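Local atomic coordinates of chitin deacetylase 1 (Bombyx mori, PDB entry 5ZNT), a protein that hydrolyses the N-acetyl groups of N-acetyl-D-glucosamine residues in chitin, giving chitosan and acetate, with a zinc ion as cofactor. Residues A[171-176]-A[193-198]; A[182-187]-A[210-215]; A[216-221]-A[229-234]. All coordinates share one frame; numbering follows the deposited sequence.

Overall arrangement
Residues 171-234 belong to the carbohydrate esterase family 4 deacetylase part of the protein, the piece in this chain. From the N-terminal side, strand 173-174 opens contact 1, whose loop closes at 193-198. Strand 184-185 lies within that loop and opens contact 2, which closes on strand 209-214. The segments therefore alternate along the chain, and contacts 1 and 2 cross. Both reach one mixed sheet, in which strand 209-214 pairs parallel with 173-174 and antiparallel with 184-185. Contact 3 follows in series and closes a short loop between strand 209-214 and helix 243-258. Glu215 links all three: it bonds His195 of contact 1 and packs on Gly230 and Cys231 of contact 3.

Contact 1: A[171-176]-A[193-198]; sequences TITAPL and RCHGNL
His195 lies with one ring face against Pro175, and this is the tight part of the contact. Pro175 CB stands over the ring, 3.8 Å from the centroid of the His195 ring and 15° off the normal, a CH-pi contact. Pro175 CD reaches back toward the start of the same side chain, 3.9 Å from His195 CB. Thr173 touches elsewhere: its CG2 meets His195 CD2 at the ring edge at 3.8 Å. With CG anti to the backbone N (chi1 -173°), the imidazole swings across to the strand and meets both residues. Its NE2 is hydrogen-bonded to Glu215 OE2, which should help to fix the turn of the ring.

The backbones themselves do not bond directly. Two waters fill the gap between Thr173 and His195. One accepts from Thr173 N and donates to His195 O at 2.8 Å. The other donates to Thr173 O at 2.7 Å and accepts from His195 N. Arg193, on the exposed side, adds little beyond its backbone near Pro175. Cys194 points away and is tied to Cys201 by a disulfide.

Strand 173-174 also pairs with strand 209-214. The CH-pi contact, the two waters and Glu215 together join the loop 193-198 to it, a water-bridged pair of backbones beside the mixed sheet of this CE4 deacetylase.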
loop_
_atom_site.group_PDB
_atom_site.type_symbol
_atom_site.label_atom_id
_atom_site.label_comp_id
_atom_site.label_asym_id
_atom_site.label_seq_id
_atom_site.Cartn_x
_atom_site.Cartn_y
_atom_site.Cartn_z
ATOM N N THR A 171 1.681 -6.195 4.465
ATOM C CA THR A 171 0.813 -7.362 4.572
ATOM C C THR A 171 0.452 -7.706 6.015
ATOM O O THR A 171 -0.599 -8.302 6.255
ATOM C CB THR A 171 1.500 -8.580 3.931
ATOM O OG1 THR A 171 1.966 -8.235 2.619
ATOM C CG2 THR A 171 0.568 -9.774 3.865
ATOM N N ILE A 172 1.288 -7.330 6.973
ATOM C CA ILE A 172 1.099 -7.723 8.364
ATOM C C ILE A 172 0.065 -6.814 9.009
ATOM O O ILE A 172 0.172 -5.585 8.937
ATOM C CB ILE A 172 2.435 -7.675 9.114
ATOM C CG1 ILE A 172 3.356 -8.755 8.545
ATOM C CG2 ILE A 172 2.205 -7.851 10.643
ATOM C CD1 ILE A 172 4.768 -8.674 9.080
ATOM N N THR A 173 -0.958 -7.409 9.612
ATOM C CA THR A 173 -1.998 -6.658 10.302
ATOM C C THR A 173 -1.669 -6.550 11.791
ATOM O O THR A 173 -1.174 -7.505 12.395
ATOM C CB THR A 173 -3.356 -7.335 10.105
ATOM O OG1 THR A 173 -3.704 -7.316 8.699
ATOM C CG2 THR A 173 -4.390 -6.617 10.875
ATOM N N ALA A 174 -1.919 -5.372 12.377
ATOM C CA ALA A 174 -1.789 -5.221 13.821
ATOM C C ALA A 174 -3.166 -5.121 14.436
ATOM O O ALA A 174 -3.984 -4.330 13.959
ATOM C CB ALA A 174 -0.963 -3.975 14.185
ATOM N N PRO A 175 -3.477 -5.894 15.473
ATOM C CA PRO A 175 -4.820 -5.819 16.050
ATOM C C PRO A 175 -5.116 -4.413 16.549
ATOM O O PRO A 175 -4.210 -3.671 16.940
ATOM C CB PRO A 175 -4.779 -6.832 17.211
ATOM C CG PRO A 175 -3.363 -6.975 17.548
ATOM C CD PRO A 175 -2.598 -6.801 16.229
ATOM N N LEU A 176 -6.396 -4.052 16.484
ATOM C CA LEU A 176 -6.892 -2.782 17.002
ATOM C C LEU A 176 -6.287 -2.497 18.369
ATOM O O LEU A 176 -6.361 -3.330 19.280
ATOM C CB LEU A 176 -8.414 -2.826 17.092
ATOM C CG LEU A 176 -9.063 -1.558 17.654
ATOM C CD1 LEU A 176 -8.754 -0.353 16.776
ATOM C CD2 LEU A 176 -10.560 -1.712 17.851
ATOM N N ARG A 193 1.448 -9.081 18.284
ATOM C CA ARG A 193 1.159 -10.475 17.988
ATOM C C ARG A 193 0.951 -10.686 16.489
ATOM O O ARG A 193 0.477 -9.800 15.770
ATOM C CB ARG A 193 -0.102 -10.937 18.716
ATOM C CG ARG A 193 -0.003 -10.970 20.235
ATOM C CD ARG A 193 -1.194 -11.724 20.816
ATOM N NE ARG A 193 -0.960 -11.974 22.236
ATOM C CZ ARG A 193 -1.213 -11.085 23.192
ATOM N NH1 ARG A 193 -1.710 -9.899 22.866
ATOM N NH2 ARG A 193 -0.949 -11.383 24.468
ATOM N N CYS A 194 1.296 -11.884 16.033
ATOM C CA CYS A 194 0.901 -12.335 14.701
ATOM C C CYS A 194 -0.614 -12.480 14.671
ATOM O O CYS A 194 -1.177 -13.307 15.392
ATOM C CB CYS A 194 1.588 -13.657 14.376
ATOM S SG CYS A 194 1.433 -14.109 12.619
ATOM N N HIS A 195 -1.281 -11.678 13.848
ATOM C CA HIS A 195 -2.722 -11.490 13.926
ATOM C C HIS A 195 -3.402 -12.024 12.672
ATOM O O HIS A 195 -2.939 -11.787 11.550
ATOM C CB HIS A 195 -3.049 -10.001 14.124
ATOM C CG HIS A 195 -4.497 -9.717 14.391
ATOM N ND1 HIS A 195 -5.141 -10.128 15.538
ATOM C CD2 HIS A 195 -5.422 -9.048 13.659
ATOM C CE1 HIS A 195 -6.401 -9.731 15.498
ATOM N NE2 HIS A 195 -6.597 -9.072 14.368
ATOM N N GLY A 196 -4.493 -12.756 12.869
ATOM C CA GLY A 196 -5.252 -13.321 11.771
ATOM C C GLY A 196 -5.277 -14.838 11.740
ATOM O O GLY A 196 -4.433 -15.516 12.346
ATOM N N ASN A 197 -6.234 -15.379 10.994
ATOM C CA ASN A 197 -6.466 -16.816 10.978
ATOM C C ASN A 197 -5.274 -17.555 10.383
ATOM O O ASN A 197 -4.922 -17.348 9.216
ATOM C CB ASN A 197 -7.738 -17.118 10.184
ATOM C CG ASN A 197 -8.007 -18.605 10.051
ATOM O OD1 ASN A 197 -7.891 -19.358 11.022
ATOM N ND2 ASN A 197 -8.363 -19.038 8.844
ATOM N N LEU A 198 -4.648 -18.410 11.192
ATOM C CA LEU A 198 -3.603 -19.321 10.727
ATOM C C LEU A 198 -2.417 -18.582 10.111
ATOM O O LEU A 198 -1.731 -19.119 9.238
ATOM C CB LEU A 198 -4.168 -20.338 9.725
ATOM C CG LEU A 198 -5.204 -21.348 10.229
ATOM C CD1 LEU A 198 -5.951 -22.024 9.062
ATOM C CD2 LEU A 198 -4.523 -22.386 11.118
HETATM O O HOH W 1 -1.173 -10.537 9.847
HETATM O O HOH W 2 0.159 -9.826 12.343
#

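Contact 2: A[182-187]-A[210-215]; sequences WPYTMY and EMVMNE. Unlike the reference sequence in segment 182-187: Trp182 (reference Cys).
Tyr184 and Glu210 form a buried antiparallel bridge that joins strand 184-185 to strand 209-214 in the mixed sheet. They are a hydrogen-bonded pair. Glu210 N donates to Tyr184 O at 2.7 Å, nearly along the C=O axis. In return, Tyr184 N gives a longer bond to Glu210 O at 3.3 Å, with the donor tilted from the carbonyl plane.

The Tyr184 and Glu210 side chains run alongside each other in one direction. Glu210 CB sits over one face of the Tyr184 ring, 4.0 Å from its centroid, in a CH-pi contact offset toward the rim. Tyr184 CG stands between the backbone N and the carbonyl carbon (chi1 55°), a rotation that brings the ring over Glu210. Further out, Glu210 CG is 3.7 Å from Tyr184 OH, and that hydroxyl is hydrogen-bonded to His192. The Glu210 carboxylate turns elsewhere, where OE2 accepts from Ile172 N.

Strand 209-214 is broken here: Met211 is the centre of an inverse gamma turn. Beyond Glu210 the chain thus leaves the antiparallel pairing, and residues 213-214 run parallel to strand 173-174. Val212, the last residue of the turn, points back to strand 184-185. Its CB is 3.7 Å from Tyr184 CE2, approaching the ring obliquely, and its CG1 meets Trp182 O. An alanine in place of Tyr184 would probably open a gap beside Glu210 CB and Val212 and leave His192 without its hydroxyl partner.

On another side Pro183 CG packs on Met211 SD at 3.6 Å, the methionine chain being folded back toward the proline by two bends. Helix 303-311 lies against both through Val306. Met186 SD comes alongside Glu210 CB at 4.1 Å.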
loop_
_atom_site.group_PDB
_atom_site.type_symbol
_atom_site.label_atom_id
_atom_site.label_comp_id
_atom_site.label_asym_id
_atom_site.label_seq_id
_atom_site.Cartn_x
_atom_site.Cartn_y
_atom_site.Cartn_z
ATOM N N TRP A 182 3.172 2.728 14.694
ATOM C CA TRP A 182 3.994 3.279 13.630
ATOM C C TRP A 182 4.620 2.134 12.827
ATOM O O TRP A 182 4.787 1.024 13.350
ATOM C CB TRP A 182 5.100 4.170 14.214
ATOM C CG TRP A 182 4.608 5.550 14.534
ATOM C CD1 TRP A 182 3.881 5.941 15.638
ATOM C CD2 TRP A 182 4.767 6.722 13.720
ATOM N NE1 TRP A 182 3.594 7.292 15.556
ATOM C CE2 TRP A 182 4.136 7.791 14.396
ATOM C CE3 TRP A 182 5.415 6.975 12.499
ATOM C CZ2 TRP A 182 4.101 9.084 13.876
ATOM C CZ3 TRP A 182 5.374 8.264 11.981
ATOM C CH2 TRP A 182 4.730 9.303 12.676
ATOM N N PRO A 183 4.980 2.376 11.561
ATOM C CA PRO A 183 5.760 1.371 10.817
ATOM C C PRO A 183 6.998 0.973 11.605
ATOM O O PRO A 183 7.470 1.715 12.475
ATOM C CB PRO A 183 6.144 2.089 9.514
ATOM C CG PRO A 183 5.068 3.123 9.326
ATOM C CD PRO A 183 4.656 3.558 10.736
ATOM N N TYR A 184 7.525 -0.208 11.292
ATOM C CA TYR A 184 8.720 -0.699 11.956
ATOM C C TYR A 184 9.527 -1.507 10.950
ATOM O O TYR A 184 8.993 -1.979 9.942
ATOM C CB TYR A 184 8.359 -1.522 13.210
ATOM C CG TYR A 184 7.401 -2.661 12.955
ATOM C CD1 TYR A 184 7.869 -3.906 12.533
ATOM C CD2 TYR A 184 6.031 -2.501 13.145
ATOM C CE1 TYR A 184 7.002 -4.951 12.287
ATOM C CE2 TYR A 184 5.149 -3.538 12.891
ATOM C CZ TYR A 184 5.645 -4.757 12.463
ATOM O OH TYR A 184 4.786 -5.795 12.219
ATOM N N THR A 185 10.831 -1.624 11.192
ATOM C CA THR A 185 11.636 -2.518 10.369
ATOM C C THR A 185 11.654 -3.909 10.994
ATOM O O THR A 185 11.361 -4.095 12.177
ATOM C CB THR A 185 13.068 -2.000 10.185
ATOM O OG1 THR A 185 13.761 -2.017 11.432
ATOM C CG2 THR A 185 13.062 -0.583 9.644
ATOM N N MET A 186 11.959 -4.904 10.172
ATOM C CA MET A 186 11.902 -6.280 10.626
ATOM C C MET A 186 13.248 -6.791 11.151
ATOM O O MET A 186 13.405 -8.002 11.324
ATOM C CB MET A 186 11.400 -7.192 9.498
ATOM C CG MET A 186 9.966 -6.914 9.003
ATOM S SD MET A 186 8.678 -7.250 10.235
ATOM C CE MET A 186 9.371 -8.633 11.078
ATOM N N TYR A 187 14.217 -5.904 11.404
ATOM C CA TYR A 187 15.478 -6.355 11.994
ATOM C C TYR A 187 15.264 -6.928 13.391
ATOM O O TYR A 187 16.021 -7.800 13.835
ATOM C CB TYR A 187 16.474 -5.205 12.093
ATOM C CG TYR A 187 17.056 -4.676 10.806
ATOM C CD1 TYR A 187 17.994 -5.415 10.081
ATOM C CD2 TYR A 187 16.718 -3.402 10.346
ATOM C CE1 TYR A 187 18.559 -4.910 8.920
ATOM C CE2 TYR A 187 17.276 -2.890 9.183
ATOM C CZ TYR A 187 18.198 -3.643 8.480
ATOM O OH TYR A 187 18.734 -3.108 7.328
ATOM N N GLU A 210 8.174 -2.728 7.473
ATOM C CA GLU A 210 6.787 -3.171 7.529
ATOM C C GLU A 210 5.888 -1.949 7.651
ATOM O O GLU A 210 5.838 -1.312 8.711
ATOM C CB GLU A 210 6.522 -4.130 8.689
ATOM C CG GLU A 210 5.039 -4.536 8.794
ATOM C CD GLU A 210 4.568 -5.258 7.530
ATOM O OE1 GLU A 210 5.365 -6.040 6.980
ATOM O OE2 GLU A 210 3.416 -5.068 7.094
ATOM N N MET A 211 5.142 -1.651 6.585
ATOM C CA MET A 211 4.098 -0.629 6.649
ATOM C C MET A 211 2.875 -1.279 7.273
ATOM O O MET A 211 1.925 -1.678 6.597
ATOM C CB MET A 211 3.801 -0.063 5.266
ATOM C CG MET A 211 4.897 0.867 4.758
ATOM S SD MET A 211 5.116 2.353 5.792
ATOM C CE MET A 211 3.469 3.081 5.741
ATOM N N VAL A 212 2.905 -1.368 8.609
ATOM C CA VAL A 212 1.965 -2.224 9.313
ATOM C C VAL A 212 0.547 -1.740 9.075
ATOM O O VAL A 212 0.283 -0.534 8.953
ATOM C CB VAL A 212 2.319 -2.266 10.816
ATOM C CG1 VAL A 212 2.241 -0.862 11.458
ATOM C CG2 VAL A 212 1.449 -3.264 11.566
ATOM N N MET A 213 -0.378 -2.686 8.981
ATOM C CA MET A 213 -1.779 -2.394 8.688
ATOM C C MET A 213 -2.532 -2.428 10.015
ATOM O O MET A 213 -2.974 -3.482 10.469
ATOM C CB MET A 213 -2.344 -3.392 7.676
ATOM C CG MET A 213 -1.618 -3.358 6.311
ATOM S SD MET A 213 -2.197 -4.652 5.149
ATOM C CE MET A 213 -3.824 -4.071 4.723
ATOM N N ASN A 214 -2.665 -1.256 10.644
ATOM C CA ASN A 214 -3.454 -1.152 11.867
ATOM C C ASN A 214 -4.916 -1.412 11.565
ATOM O O ASN A 214 -5.490 -0.793 10.667
ATOM C CB ASN A 214 -3.316 0.241 12.485
ATOM C CG ASN A 214 -1.960 0.482 13.076
ATOM O OD1 ASN A 214 -1.632 -0.054 14.135
ATOM N ND2 ASN A 214 -1.155 1.308 12.406
ATOM N N GLU A 215 -5.539 -2.303 12.335
ATOM C CA GLU A 215 -6.979 -2.462 12.211
ATOM C C GLU A 215 -7.679 -1.166 12.592
ATOM O O GLU A 215 -7.214 -0.416 13.449
ATOM C CB GLU A 215 -7.480 -3.589 13.111
ATOM C CG GLU A 215 -7.096 -4.977 12.636
ATOM C CD GLU A 215 -7.756 -6.048 13.493
ATOM O OE1 GLU A 215 -7.965 -5.796 14.704
ATOM O OE2 GLU A 215 -8.070 -7.121 12.956
#

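Contact 3: A[216-221]-A[229-234]; sequences LDRRED and PGCAMV
Leu216 pairs with Cys231 through two backbone hydrogen bonds that form a single antiparallel bridge. Leu216 N donates to Cys231 O at 2.7 Å, almost straight but from well above the carbonyl plane. The return bond, Cys231 N to Leu216 O at 3.0 Å, is more bent but lies in the carbonyl plane on a lone pair. Leu216 CB rests against Cys231 O, and its side chain packs on Phe249 of helix 243-258 and Leu267 of strand 265-270. Gly230 CA also lies close against Leu216 O.

The bridge closes a short irregular loop between strand 209-214 and helix 243-258. A disulfide from Cys231 to Cys237 ties the returning segment to the chain that follows.

Arg218 is the second large participant. Its CB touches Cys231 SG at 4.0 Å. With CG between the backbone N and the carbonyl carbon (chi1 65°) and a bend at chi3, its guanidinium turns one face toward Pro229 O. NE is 3.2 Å from Pro229 O, at a poor angle for a hydrogen bond. A water accepts from Arg218 N and lies near Pro229 O, where other acceptors may compete for its protons.

Between Leu216 and Arg218, Asp217 OD1 accepts from Arg219 N, an Asx turn. In a side-on salt bridge, Arg219 NE bonds Asp217 OD1 and NH2 bonds OD2 at 2.8 Å; OD2 also bonds His252.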
loop_
_atom_site.group_PDB
_atom_site.type_symbol
_atom_site.label_atom_id
_atom_site.label_comp_id
_atom_site.label_asym_id
_atom_site.label_seq_id
_atom_site.Cartn_x
_atom_site.Cartn_y
_atom_site.Cartn_z
ATOM N N LEU A 216 -8.795 -0.899 11.936
ATOM C CA LEU A 216 -9.612 0.248 12.275
ATOM C C LEU A 216 -10.741 -0.203 13.204
ATOM O O LEU A 216 -11.140 -1.369 13.198
ATOM C CB LEU A 216 -10.177 0.910 11.013
ATOM C CG LEU A 216 -9.307 1.963 10.279
ATOM C CD1 LEU A 216 -7.864 1.599 10.177
ATOM C CD2 LEU A 216 -9.868 2.220 8.878
ATOM N N ASP A 217 -11.227 0.736 14.017
ATOM C CA ASP A 217 -12.296 0.499 14.989
ATOM C C ASP A 217 -13.630 0.683 14.278
ATOM O O ASP A 217 -13.959 1.782 13.822
ATOM C CB ASP A 217 -12.133 1.457 16.175
ATOM C CG ASP A 217 -13.190 1.265 17.273
ATOM O OD1 ASP A 217 -14.111 0.432 17.145
ATOM O OD2 ASP A 217 -13.080 1.978 18.287
ATOM N N ARG A 218 -14.386 -0.397 14.140
ATOM C CA ARG A 218 -15.629 -0.329 13.387
ATOM C C ARG A 218 -16.845 -0.058 14.270
ATOM O O ARG A 218 -17.973 -0.081 13.768
ATOM C CB ARG A 218 -15.839 -1.638 12.641
ATOM C CG ARG A 218 -16.036 -2.733 13.644
ATOM C CD ARG A 218 -16.728 -3.894 13.073
ATOM N NE ARG A 218 -15.769 -4.785 12.452
ATOM C CZ ARG A 218 -16.071 -6.011 12.063
ATOM N NH1 ARG A 218 -17.309 -6.469 12.258
ATOM N NH2 ARG A 218 -15.141 -6.772 11.488
ATOM N N ARG A 219 -16.649 0.166 15.572
ATOM C CA ARG A 219 -17.784 0.328 16.474
ATOM C C ARG A 219 -18.585 1.563 16.089
ATOM O O ARG A 219 -18.033 2.664 15.995
ATOM C CB ARG A 219 -17.300 0.430 17.921
ATOM C CG ARG A 219 -16.947 -0.913 18.546
ATOM C CD ARG A 219 -16.385 -0.701 19.942
ATOM N NE ARG A 219 -15.328 0.306 19.937
ATOM C CZ ARG A 219 -14.881 0.934 21.020
ATOM N NH1 ARG A 219 -15.404 0.666 22.212
ATOM N NH2 ARG A 219 -13.918 1.841 20.909
ATOM N N GLU A 220 -19.888 1.370 15.853
ATOM C CA GLU A 220 -20.756 2.484 15.483
ATOM C C GLU A 220 -20.890 3.484 16.626
ATOM O O GLU A 220 -21.068 4.684 16.390
ATOM C CB GLU A 220 -22.127 1.949 15.066
ATOM C CG GLU A 220 -22.954 2.901 14.219
ATOM C CD GLU A 220 -24.141 2.208 13.565
ATOM O OE1 GLU A 220 -24.995 2.903 12.959
ATOM O OE2 GLU A 220 -24.214 0.959 13.652
ATOM N N ASP A 221 -20.769 3.015 17.863
ATOM C CA ASP A 221 -20.814 3.864 19.048
ATOM C C ASP A 221 -19.603 3.531 19.908
ATOM O O ASP A 221 -19.693 2.727 20.846
ATOM C CB ASP A 221 -22.117 3.665 19.817
ATOM C CG ASP A 221 -22.356 4.752 20.837
ATOM O OD1 ASP A 221 -21.849 5.879 20.626
ATOM O OD2 ASP A 221 -23.036 4.476 21.851
ATOM N N PRO A 229 -14.035 -7.057 16.975
ATOM C CA PRO A 229 -12.774 -7.133 16.228
ATOM C C PRO A 229 -12.654 -5.929 15.300
ATOM O O PRO A 229 -13.650 -5.423 14.781
ATOM C CB PRO A 229 -12.897 -8.441 15.437
ATOM C CG PRO A 229 -13.968 -9.239 16.171
ATOM C CD PRO A 229 -14.918 -8.205 16.703
ATOM N N GLY A 230 -11.430 -5.451 15.122
ATOM C CA GLY A 230 -11.185 -4.382 14.170
ATOM C C GLY A 230 -11.261 -4.891 12.736
ATOM O O GLY A 230 -11.621 -6.036 12.461
ATOM N N CYS A 231 -10.897 -4.013 11.795
ATOM C CA CYS A 231 -10.872 -4.416 10.391
ATOM C C CYS A 231 -9.770 -3.644 9.681
ATOM O O CYS A 231 -9.632 -2.433 9.883
ATOM C CB CYS A 231 -12.230 -4.178 9.706
ATOM S SG CYS A 231 -12.956 -2.531 10.020
ATOM N N ALA A 232 -8.972 -4.345 8.874
ATOM C CA ALA A 232 -7.855 -3.687 8.202
ATOM C C ALA A 232 -8.275 -3.161 6.830
ATOM O O ALA A 232 -8.187 -1.958 6.568
ATOM C CB ALA A 232 -6.656 -4.641 8.107
ATOM N N MET A 233 -8.749 -4.038 5.952
ATOM C CA MET A 233 -9.321 -3.582 4.690
ATOM C C MET A 233 -10.669 -2.939 4.960
ATOM O O MET A 233 -11.505 -3.502 5.680
ATOM C CB MET A 233 -9.478 -4.743 3.708
ATOM C CG MET A 233 -8.192 -5.520 3.430
ATOM S SD MET A 233 -6.895 -4.479 2.702
ATOM C CE MET A 233 -7.739 -3.915 1.215
ATOM N N VAL A 234 -10.892 -1.765 4.369
ATOM C CA VAL A 234 -12.139 -1.053 4.631
ATOM C C VAL A 234 -13.340 -1.919 4.272
ATOM O O VAL A 234 -14.328 -1.968 5.013
ATOM C CB VAL A 234 -12.163 0.293 3.886
ATOM C CG1 VAL A 234 -13.491 0.992 4.108
ATOM C CG2 VAL A 234 -11.017 1.167 4.373
HETATM O O HOH W 3 -13.913 -2.592 16.046
#